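Local coordinates for Cap5O (Staphylococcus aureus, PDB 3OJL), which binds NAD and probably acts as a UDP-sugar dehydrogenase of the UDP-glucose/GDP-mannose dehydrogenase family in capsular polysaccharide synthesis, at residues A[122-127]-A[191-196]; A[128-133]-A[271-276]; A[158-163]-A[176-181]. All coordinates share one frame; numbering follows the deposited sequence.

From the N terminus, strand 124-127 comes first and runs straight into loop 128-133, so the opening segments of interactions 1 and 2 are continuous. Segment 158-163 follows, and interaction 3 closes a short loop around helix 169-175 when the chain returns as strand 178-182. Helix 185-195 then lies back on strand 124-127, closing the larger loop of interaction 1, which contains all of interaction 3. Interaction 2 closes last, at 271-276; its loop also encloses interaction 3, but it crosses interaction 1. Interaction 3 pairs two strands of the NAD-binding sheet and interaction 1 packs a helix on it, whereas interaction 2 joins that region to the central domain. Interactions 2 and 3 both touch NAD.

Interaction 1. Residues A[122-127]-A[191-196]; sequences GNTIIV and GKRVYR
Ile-126 and Val-194 reach toward each other tip to tip, with Ile-126 CD1 3.9 Å from Val-194 CG1. Tyr-195 comes at the same isoleucine from the opposite direction, and its ring takes Ile-126 CD1 obliquely, 3.8 Å from Tyr-195 CE1. The two branches of Ile-126 divide the work: with chi1 at -57°, CG1 stands beside the backbone N and carries CD1 to the valine and the ring, while CG2 swings anti to that N and lies against Tyr-195 OH. Two residues earlier, on the same side of the strand, Thr-124 slides past Val-194 in the opposite sense, its CG2 4.1 Å from Val-194 CG2. Beta-branched residues suit both an extended strand and a compact, methyl-rich surface such as this. At the solvent side Arg-193, bent at chi2 and chi3, brings NH2 to 3.5 Å from Thr-124 OG1, which lies at the edge of the guanidinium and near its plane. The backbones come nearest at Thr-124 and Gly-191. The strand and helix axes, 9.8 Å apart, cross at -76°, as helix 185-195 covers one face of the Rossmann-type sheet; Val-86 and Ile-88 of strand 86-89 also pack on Ile-126. The chemistry implies a contact held mainly by buried methyl groups and one ring, with the phenol's polar end satisfied by a hydrogen bond to Glu-128 OE2, just past the strand.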
# COMPACT_ATOMS: atom_id res chain seq x y z
N GLY A 122 3.31 18.76 38.61
CA GLY A 122 2.26 17.75 38.66
C GLY A 122 1.30 17.81 37.49
O GLY A 122 0.51 16.89 37.29
N ASN A 123 1.37 18.91 36.70
CA ASN A 123 0.53 19.15 35.52
C ASN A 123 0.79 18.19 34.33
O ASN A 123 1.87 17.59 34.23
CB ASN A 123 0.61 20.62 35.08
CG ASN A 123 -0.13 21.61 35.98
OD1 ASN A 123 -0.16 22.82 35.71
ND2 ASN A 123 -0.76 21.14 37.06
N THR A 124 -0.21 18.10 33.42
CA THR A 124 -0.22 17.26 32.22
C THR A 124 -0.56 18.10 30.98
O THR A 124 -1.64 18.70 30.93
CB THR A 124 -1.24 16.12 32.42
OG1 THR A 124 -0.85 15.32 33.55
CG2 THR A 124 -1.43 15.25 31.20
N ILE A 125 0.34 18.14 29.98
CA ILE A 125 0.13 18.84 28.70
C ILE A 125 -0.15 17.82 27.58
O ILE A 125 0.58 16.84 27.44
CB ILE A 125 1.29 19.80 28.32
CG1 ILE A 125 1.54 20.82 29.44
CG2 ILE A 125 1.02 20.50 26.98
CD1 ILE A 125 2.93 20.94 29.80
N ILE A 126 -1.24 18.03 26.82
CA ILE A 126 -1.67 17.17 25.71
C ILE A 126 -1.77 17.96 24.41
O ILE A 126 -2.47 18.97 24.36
CB ILE A 126 -2.99 16.41 26.02
CG1 ILE A 126 -2.86 15.54 27.32
CG2 ILE A 126 -3.38 15.54 24.81
CD1 ILE A 126 -4.09 15.06 27.92
N VAL A 127 -1.07 17.50 23.36
CA VAL A 127 -1.14 18.12 22.03
C VAL A 127 -2.00 17.20 21.15
O VAL A 127 -1.61 16.07 20.87
CB VAL A 127 0.26 18.47 21.43
CG1 VAL A 127 0.17 18.86 19.96
CG2 VAL A 127 0.92 19.58 22.24
N GLY A 191 -1.53 10.62 30.79
CA GLY A 191 -2.47 10.79 29.69
C GLY A 191 -3.57 9.74 29.69
O GLY A 191 -4.69 10.02 29.26
N LYS A 192 -3.25 8.51 30.18
CA LYS A 192 -4.20 7.41 30.30
C LYS A 192 -5.21 7.75 31.39
O LYS A 192 -6.40 7.48 31.25
CB LYS A 192 -3.46 6.12 30.65
CG LYS A 192 -3.29 5.22 29.45
CD LYS A 192 -3.06 3.79 29.86
CE LYS A 192 -1.65 3.51 30.31
NZ LYS A 192 -1.51 2.11 30.78
N ARG A 193 -4.71 8.38 32.47
CA ARG A 193 -5.48 8.85 33.62
C ARG A 193 -6.55 9.84 33.13
O ARG A 193 -7.70 9.75 33.55
CB ARG A 193 -4.53 9.58 34.59
CG ARG A 193 -4.33 9.00 35.98
CD ARG A 193 -4.11 10.12 37.00
NE ARG A 193 -3.00 11.02 36.65
CZ ARG A 193 -3.13 12.27 36.19
NH1 ARG A 193 -4.34 12.80 36.02
NH2 ARG A 193 -2.05 12.99 35.90
N VAL A 194 -6.15 10.78 32.23
CA VAL A 194 -6.98 11.87 31.70
C VAL A 194 -8.13 11.37 30.77
O VAL A 194 -9.29 11.74 30.95
CB VAL A 194 -6.08 12.99 31.06
CG1 VAL A 194 -6.91 14.11 30.43
CG2 VAL A 194 -5.10 13.56 32.07
N TYR A 195 -7.81 10.56 29.78
CA TYR A 195 -8.82 10.06 28.85
C TYR A 195 -9.74 8.97 29.43
O TYR A 195 -10.85 8.81 28.93
CB TYR A 195 -8.19 9.69 27.49
CG TYR A 195 -7.71 10.90 26.72
CD1 TYR A 195 -6.36 11.22 26.66
CD2 TYR A 195 -8.61 11.74 26.06
CE1 TYR A 195 -5.91 12.33 25.93
CE2 TYR A 195 -8.17 12.85 25.35
CZ TYR A 195 -6.82 13.14 25.29
OH TYR A 195 -6.40 14.24 24.57
N ARG A 196 -9.31 8.31 30.51
CA ARG A 196 -10.06 7.27 31.23
C ARG A 196 -11.37 7.84 31.80
O ARG A 196 -12.30 7.06 32.03
CB ARG A 196 -9.19 6.71 32.36
CG ARG A 196 -9.50 5.32 32.82
CD ARG A 196 -8.60 5.00 34.00
NE ARG A 196 -7.30 4.48 33.59
CZ ARG A 196 -6.14 4.70 34.22
NH1 ARG A 196 -6.10 5.47 35.29
NH2 ARG A 196 -5.02 4.16 33.76

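Interaction 2. Residues A[128-133]-A[271-276]. With NAD (nicotinamide-adenine-dinucleotide), chain C.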
# COMPACT_ATOMS: atom_id res chain seq x y z
N GLU A 128 -3.24 17.66 20.88
CA GLU A 128 -4.26 16.94 20.10
C GLU A 128 -4.18 17.31 18.63
O GLU A 128 -4.72 16.59 17.79
CB GLU A 128 -5.67 17.24 20.63
CG GLU A 128 -6.05 16.41 21.84
CD GLU A 128 -7.53 16.44 22.20
OE1 GLU A 128 -8.21 17.43 21.85
OE2 GLU A 128 -7.99 15.49 22.87
N SER A 129 -3.52 18.42 18.33
CA SER A 129 -3.30 18.92 16.98
C SER A 129 -2.36 17.97 16.23
O SER A 129 -1.54 17.28 16.84
CB SER A 129 -2.66 20.30 17.05
OG SER A 129 -3.38 21.18 17.88
N THR A 130 -2.48 17.94 14.90
CA THR A 130 -1.63 17.11 14.05
C THR A 130 -0.25 17.75 13.98
O THR A 130 -0.14 18.93 13.65
CB THR A 130 -2.30 16.87 12.71
OG1 THR A 130 -3.65 16.45 12.96
CG2 THR A 130 -1.61 15.82 11.91
N ILE A 131 0.79 17.04 14.38
CA ILE A 131 2.13 17.64 14.38
C ILE A 131 3.12 16.77 13.59
O ILE A 131 2.95 15.55 13.51
CB ILE A 131 2.61 17.98 15.81
CG1 ILE A 131 2.63 16.73 16.71
CG2 ILE A 131 1.78 19.12 16.41
CD1 ILE A 131 3.03 16.94 18.12
N ALA A 132 4.17 17.41 13.03
CA ALA A 132 5.24 16.75 12.27
C ALA A 132 6.05 15.86 13.20
O ALA A 132 6.13 16.19 14.38
CB ALA A 132 6.15 17.81 11.66
N PRO A 133 6.67 14.76 12.72
CA PRO A 133 7.48 13.92 13.62
C PRO A 133 8.58 14.69 14.35
O PRO A 133 9.15 15.64 13.80
CB PRO A 133 8.09 12.86 12.69
CG PRO A 133 7.23 12.86 11.52
CD PRO A 133 6.69 14.21 11.34
N ALA A 271 -4.72 15.15 2.39
CA ALA A 271 -3.78 15.96 1.61
C ALA A 271 -2.82 16.74 2.53
O ALA A 271 -1.72 17.07 2.10
CB ALA A 271 -4.53 16.91 0.69
N VAL A 272 -3.24 17.00 3.79
CA VAL A 272 -2.45 17.73 4.80
C VAL A 272 -1.28 16.86 5.31
O VAL A 272 -0.11 17.22 5.11
CB VAL A 272 -3.38 18.28 5.94
CG1 VAL A 272 -2.71 18.34 7.31
CG2 VAL A 272 -3.96 19.65 5.57
N ASP A 273 -1.62 15.71 5.92
CA ASP A 273 -0.76 14.74 6.60
C ASP A 273 0.49 14.21 5.86
O ASP A 273 1.57 14.29 6.44
CB ASP A 273 -1.59 13.64 7.29
CG ASP A 273 -2.38 14.08 8.53
OD1 ASP A 273 -2.68 15.30 8.65
OD2 ASP A 273 -2.71 13.21 9.37
N PRO A 274 0.42 13.69 4.60
CA PRO A 274 1.65 13.22 3.93
C PRO A 274 2.73 14.29 3.74
O PRO A 274 3.89 13.96 3.56
CB PRO A 274 1.13 12.71 2.59
CG PRO A 274 -0.15 13.41 2.38
CD PRO A 274 -0.75 13.49 3.73
N TYR A 275 2.35 15.57 3.77
CA TYR A 275 3.28 16.69 3.63
C TYR A 275 4.02 16.99 4.95
O TYR A 275 5.10 17.58 4.91
CB TYR A 275 2.56 17.95 3.13
CG TYR A 275 2.14 17.92 1.67
CD1 TYR A 275 3.08 17.76 0.65
CD2 TYR A 275 0.83 18.21 1.30
CE1 TYR A 275 2.71 17.78 -0.69
CE2 TYR A 275 0.44 18.19 -0.04
CZ TYR A 275 1.38 18.00 -1.03
OH TYR A 275 0.99 18.01 -2.35
N PHE A 276 3.47 16.56 6.10
CA PHE A 276 4.12 16.76 7.40
C PHE A 276 5.35 15.86 7.50
O PHE A 276 6.32 16.25 8.16
CB PHE A 276 3.14 16.51 8.56
CG PHE A 276 2.03 17.53 8.75
CD1 PHE A 276 1.26 17.53 9.90
CD2 PHE A 276 1.75 18.49 7.77
CE1 PHE A 276 0.23 18.47 10.07
CE2 PHE A 276 0.74 19.43 7.96
CZ PHE A 276 -0.00 19.42 9.11
PA NAD C . -10.93 24.87 14.01
O1A NAD C . -10.61 25.95 13.05
O2A NAD C . -12.34 24.42 13.87
O5B NAD C . -10.66 25.41 15.50
C5B NAD C . -9.42 25.92 15.95
C4B NAD C . -9.74 26.87 17.09
O4B NAD C . -8.56 27.23 17.75
C3B NAD C . -10.37 28.16 16.57
O3B NAD C . -11.55 28.43 17.32
C2B NAD C . -9.31 29.22 16.82
O2B NAD C . -9.88 30.49 17.07
C1B NAD C . -8.57 28.62 18.01
N9A NAD C . -7.17 29.06 18.13
C8A NAD C . -6.24 29.10 17.14
N7A NAD C . -5.07 29.48 17.69
C5A NAD C . -5.21 29.65 19.01
C6A NAD C . -4.32 30.01 20.03
N6A NAD C . -3.02 30.18 19.78
N1A NAD C . -4.79 30.12 21.33
C2A NAD C . -6.13 29.82 21.59
N3A NAD C . -7.00 29.45 20.58
C4A NAD C . -6.54 29.37 19.31
O3 NAD C . -9.89 23.65 13.87
PN NAD C . -10.26 22.13 14.29
O1N NAD C . -11.24 21.60 13.30
O2N NAD C . -10.58 22.09 15.74
O5D NAD C . -8.89 21.32 14.05
C5D NAD C . -7.71 21.60 14.76
C4D NAD C . -6.60 20.64 14.35
O4D NAD C . -6.86 19.32 14.80
C3D NAD C . -6.38 20.49 12.85
O3D NAD C . -5.65 21.55 12.25
C2D NAD C . -5.61 19.19 12.81
O2D NAD C . -4.31 19.40 13.32
C1D NAD C . -6.35 18.38 13.86
N1N NAD C . -7.42 17.59 13.19
C2N NAD C . -8.71 18.06 13.15
C3N NAD C . -9.72 17.32 12.52
C7N NAD C . -11.07 17.95 12.34
O7N NAD C . -12.17 17.39 13.03
N7N NAD C . -11.20 19.03 11.56
C4N NAD C . -9.42 16.10 11.92
C5N NAD C . -8.10 15.63 11.97
C6N NAD C . -7.11 16.39 12.59
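With chi1 near -49°, Thr-130 holds OG1 beside its backbone N, facing the cofactor, and sends CG2 anti to that N, to Asp-273 and Phe-276. In Phe-276 the ring carbon CG likewise lies beside its own backbone N (chi1 -70°), which carries the ring up against the threonine. Both partners cross Thr-130 at about a right angle, with CG2 of Thr-130 3.5 Å from Asp-273 OD1 and 3.7 Å from Phe-276 CE1. Phe-276 CE1 also comes within 3.6 Å of Thr-130 O, which meets the ring obliquely and already accepts a hydrogen bond from Thr-93 OG1. Loop 128-133 follows strand 124-127 of the Rossmann-type domain, at the strand end where such folds hold their dinucleotide, whereas 271-276 lies in the central domain, where helix 268-272 gives way to helix 274-278. On the cofactor side, the backbone N of Thr-130 donates a nearly straight bond (167°) to NAD O2D at 2.8 Å, and a weak hydrogen bond, in which either oxygen could be the donor, links Thr-130 OG1 to the same O2D at 3.0 Å. A threonine suits this place because one branch is polar and the other apolar. Farther along, Ala-132 CB lies 3.8 Å from Phe-276 O; a small side chain is consistent with the close backbones here. Leu-216 of helix 208-238 packs on Thr-130 and Pro-133, and Pro-133 also touches Ile-241 of the second subunit.

Interaction 3. Residues A[158-163]-A[176-181]; sequences VHCPER and NNRIIG. With NAD (nicotinamide-adenine-dinucleotide), chain C.
His-159 and Gly-181 form an antiparallel hydrogen-bonded pair that satisfies the backbone of both. His-159 N gives an almost straight bond (177°) to Gly-181 O at 2.7 Å, and Gly-181 N returns one to His-159 O at 2.9 Å. The imidazole is served from the next strand, its ND1 hydrogen-bonded to Val-127 O, while Pro-161 CD sits above one ring face, offset toward the rim. The charged pair is Glu-162 with Arg-178: NE of Arg-178 donates to Glu-162 OE2 at 2.8 Å, completing a salt bridge. The oxygen is met from above the carboxylate plane, and the two flat groups stand nearly perpendicular (89°). A bend at chi2 in the glutamate and one at chi3 in the arginine bring these ends together. Arginine suits the place because its aliphatic part packs on Cys-160, CG 3.5 Å from SG, while its guanidinium pairs with the carboxylate. Cys-160 and Val-158 add apolar contacts to Ile-180. Beyond the strand, Glu-162 O lies 3.7 Å from NAD C6N, and Arg-163 CG 3.8 Å from NAD C5N. This antiparallel pair, joined through helix 169-175, marks where strand direction reverses in the Rossmann-type sheet, 178-182 and 203-207 opposing the rest; its outgoing loop lines the nicotinamide end of the NAD site.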
# COMPACT_ATOMS: atom_id res chain seq x y z
N VAL A 158 2.22 14.73 26.45
CA VAL A 158 1.52 13.70 25.68
C VAL A 158 1.03 14.22 24.34
O VAL A 158 0.46 15.32 24.26
CB VAL A 158 0.36 13.09 26.52
CG1 VAL A 158 -0.68 12.38 25.66
CG2 VAL A 158 0.89 12.15 27.59
N HIS A 159 1.23 13.42 23.29
CA HIS A 159 0.68 13.70 21.96
C HIS A 159 -0.42 12.68 21.84
O HIS A 159 -0.16 11.48 22.02
CB HIS A 159 1.71 13.52 20.81
CG HIS A 159 1.12 13.74 19.45
ND1 HIS A 159 0.31 14.82 19.18
CD2 HIS A 159 1.21 12.98 18.33
CE1 HIS A 159 -0.08 14.68 17.92
NE2 HIS A 159 0.46 13.60 17.37
N CYS A 160 -1.63 13.14 21.65
CA CYS A 160 -2.77 12.24 21.48
C CYS A 160 -3.51 12.79 20.27
O CYS A 160 -4.28 13.73 20.42
CB CYS A 160 -3.65 12.19 22.72
SG CYS A 160 -5.07 11.09 22.55
N PRO A 161 -3.19 12.32 19.05
CA PRO A 161 -3.84 12.91 17.88
C PRO A 161 -5.32 12.57 17.78
O PRO A 161 -5.69 11.40 17.74
CB PRO A 161 -2.98 12.42 16.71
CG PRO A 161 -2.38 11.16 17.19
CD PRO A 161 -2.26 11.24 18.68
N GLU A 162 -6.15 13.63 17.91
CA GLU A 162 -7.61 13.53 17.89
C GLU A 162 -8.11 13.83 16.49
O GLU A 162 -7.77 14.86 15.91
CB GLU A 162 -8.26 14.46 18.93
CG GLU A 162 -9.58 13.95 19.49
CD GLU A 162 -9.56 13.46 20.94
OE1 GLU A 162 -10.30 14.04 21.77
OE2 GLU A 162 -8.82 12.50 21.23
N ARG A 163 -8.90 12.91 15.95
CA ARG A 163 -9.51 12.98 14.63
C ARG A 163 -11.00 12.61 14.81
O ARG A 163 -11.31 11.68 15.55
CB ARG A 163 -8.79 11.98 13.69
CG ARG A 163 -9.18 12.03 12.22
CD ARG A 163 -9.07 10.65 11.57
NE ARG A 163 -7.69 10.29 11.18
CZ ARG A 163 -7.32 9.09 10.74
NH1 ARG A 163 -8.20 8.11 10.64
NH2 ARG A 163 -6.06 8.87 10.40
N ASN A 176 -14.11 5.41 20.06
CA ASN A 176 -12.92 5.24 19.23
C ASN A 176 -11.65 4.92 20.02
O ASN A 176 -11.48 5.38 21.16
CB ASN A 176 -12.67 6.46 18.35
CG ASN A 176 -13.48 6.53 17.09
OD1 ASN A 176 -14.42 5.75 16.84
ND2 ASN A 176 -13.13 7.52 16.28
N ASN A 177 -10.77 4.12 19.40
CA ASN A 177 -9.47 3.75 19.94
C ASN A 177 -8.54 4.96 19.86
O ASN A 177 -8.51 5.67 18.85
CB ASN A 177 -8.88 2.56 19.17
CG ASN A 177 -9.55 1.27 19.50
OD1 ASN A 177 -9.90 1.00 20.66
ND2 ASN A 177 -9.78 0.46 18.49
N ARG A 178 -7.82 5.20 20.97
CA ARG A 178 -6.92 6.33 21.14
C ARG A 178 -5.46 5.90 21.26
O ARG A 178 -5.17 4.82 21.78
CB ARG A 178 -7.33 7.13 22.39
CG ARG A 178 -7.45 8.60 22.13
CD ARG A 178 -8.35 9.27 23.13
NE ARG A 178 -9.42 10.04 22.48
CZ ARG A 178 -10.58 9.53 22.09
NH1 ARG A 178 -10.84 8.23 22.26
NH2 ARG A 178 -11.50 10.31 21.53
N ILE A 179 -4.56 6.76 20.80
CA ILE A 179 -3.11 6.55 20.87
C ILE A 179 -2.56 7.54 21.90
O ILE A 179 -2.67 8.76 21.70
CB ILE A 179 -2.42 6.70 19.48
CG1 ILE A 179 -3.06 5.78 18.41
CG2 ILE A 179 -0.89 6.49 19.60
CD1 ILE A 179 -2.68 6.07 16.97
N ILE A 180 -1.98 7.00 22.98
CA ILE A 180 -1.36 7.80 24.05
C ILE A 180 0.13 7.81 23.77
O ILE A 180 0.79 6.78 23.95
CB ILE A 180 -1.72 7.30 25.49
CG1 ILE A 180 -3.26 7.15 25.74
CG2 ILE A 180 -1.02 8.15 26.58
CD1 ILE A 180 -4.16 8.47 25.72
N GLY A 181 0.63 8.93 23.25
CA GLY A 181 2.04 9.06 22.90
C GLY A 181 2.74 9.96 23.88
O GLY A 181 2.72 11.17 23.71
PA NAD C . -10.93 24.87 14.01
O1A NAD C . -10.61 25.95 13.05
O2A NAD C . -12.34 24.42 13.87
O5B NAD C . -10.66 25.41 15.50
C5B NAD C . -9.42 25.92 15.95
C4B NAD C . -9.74 26.87 17.09
O4B NAD C . -8.56 27.23 17.75
C3B NAD C . -10.37 28.16 16.57
O3B NAD C . -11.55 28.43 17.32
C2B NAD C . -9.31 29.22 16.82
O2B NAD C . -9.88 30.49 17.07
C1B NAD C . -8.57 28.62 18.01
N9A NAD C . -7.17 29.06 18.13
C8A NAD C . -6.24 29.10 17.14
N7A NAD C . -5.07 29.48 17.69
C5A NAD C . -5.21 29.65 19.01
C6A NAD C . -4.32 30.01 20.03
N6A NAD C . -3.02 30.18 19.78
N1A NAD C . -4.79 30.12 21.33
C2A NAD C . -6.13 29.82 21.59
N3A NAD C . -7.00 29.45 20.58
C4A NAD C . -6.54 29.37 19.31
O3 NAD C . -9.89 23.65 13.87
PN NAD C . -10.26 22.13 14.29
O1N NAD C . -11.24 21.60 13.30
O2N NAD C . -10.58 22.09 15.74
O5D NAD C . -8.89 21.32 14.05
C5D NAD C . -7.71 21.60 14.76
C4D NAD C . -6.60 20.64 14.35
O4D NAD C . -6.86 19.32 14.80
C3D NAD C . -6.38 20.49 12.85
O3D NAD C . -5.65 21.55 12.25
C2D NAD C . -5.61 19.19 12.81
O2D NAD C . -4.31 19.40 13.32
C1D NAD C . -6.35 18.38 13.86
N1N NAD C . -7.42 17.59 13.19
C2N NAD C . -8.71 18.06 13.15
C3N NAD C . -9.72 17.32 12.52
C7N NAD C . -11.07 17.95 12.34
O7N NAD C . -12.17 17.39 13.03
N7N NAD C . -11.20 19.03 11.56
C4N NAD C . -9.42 16.10 11.92
C5N NAD C . -8.10 15.63 11.97
C6N NAD C . -7.11 16.39 12.59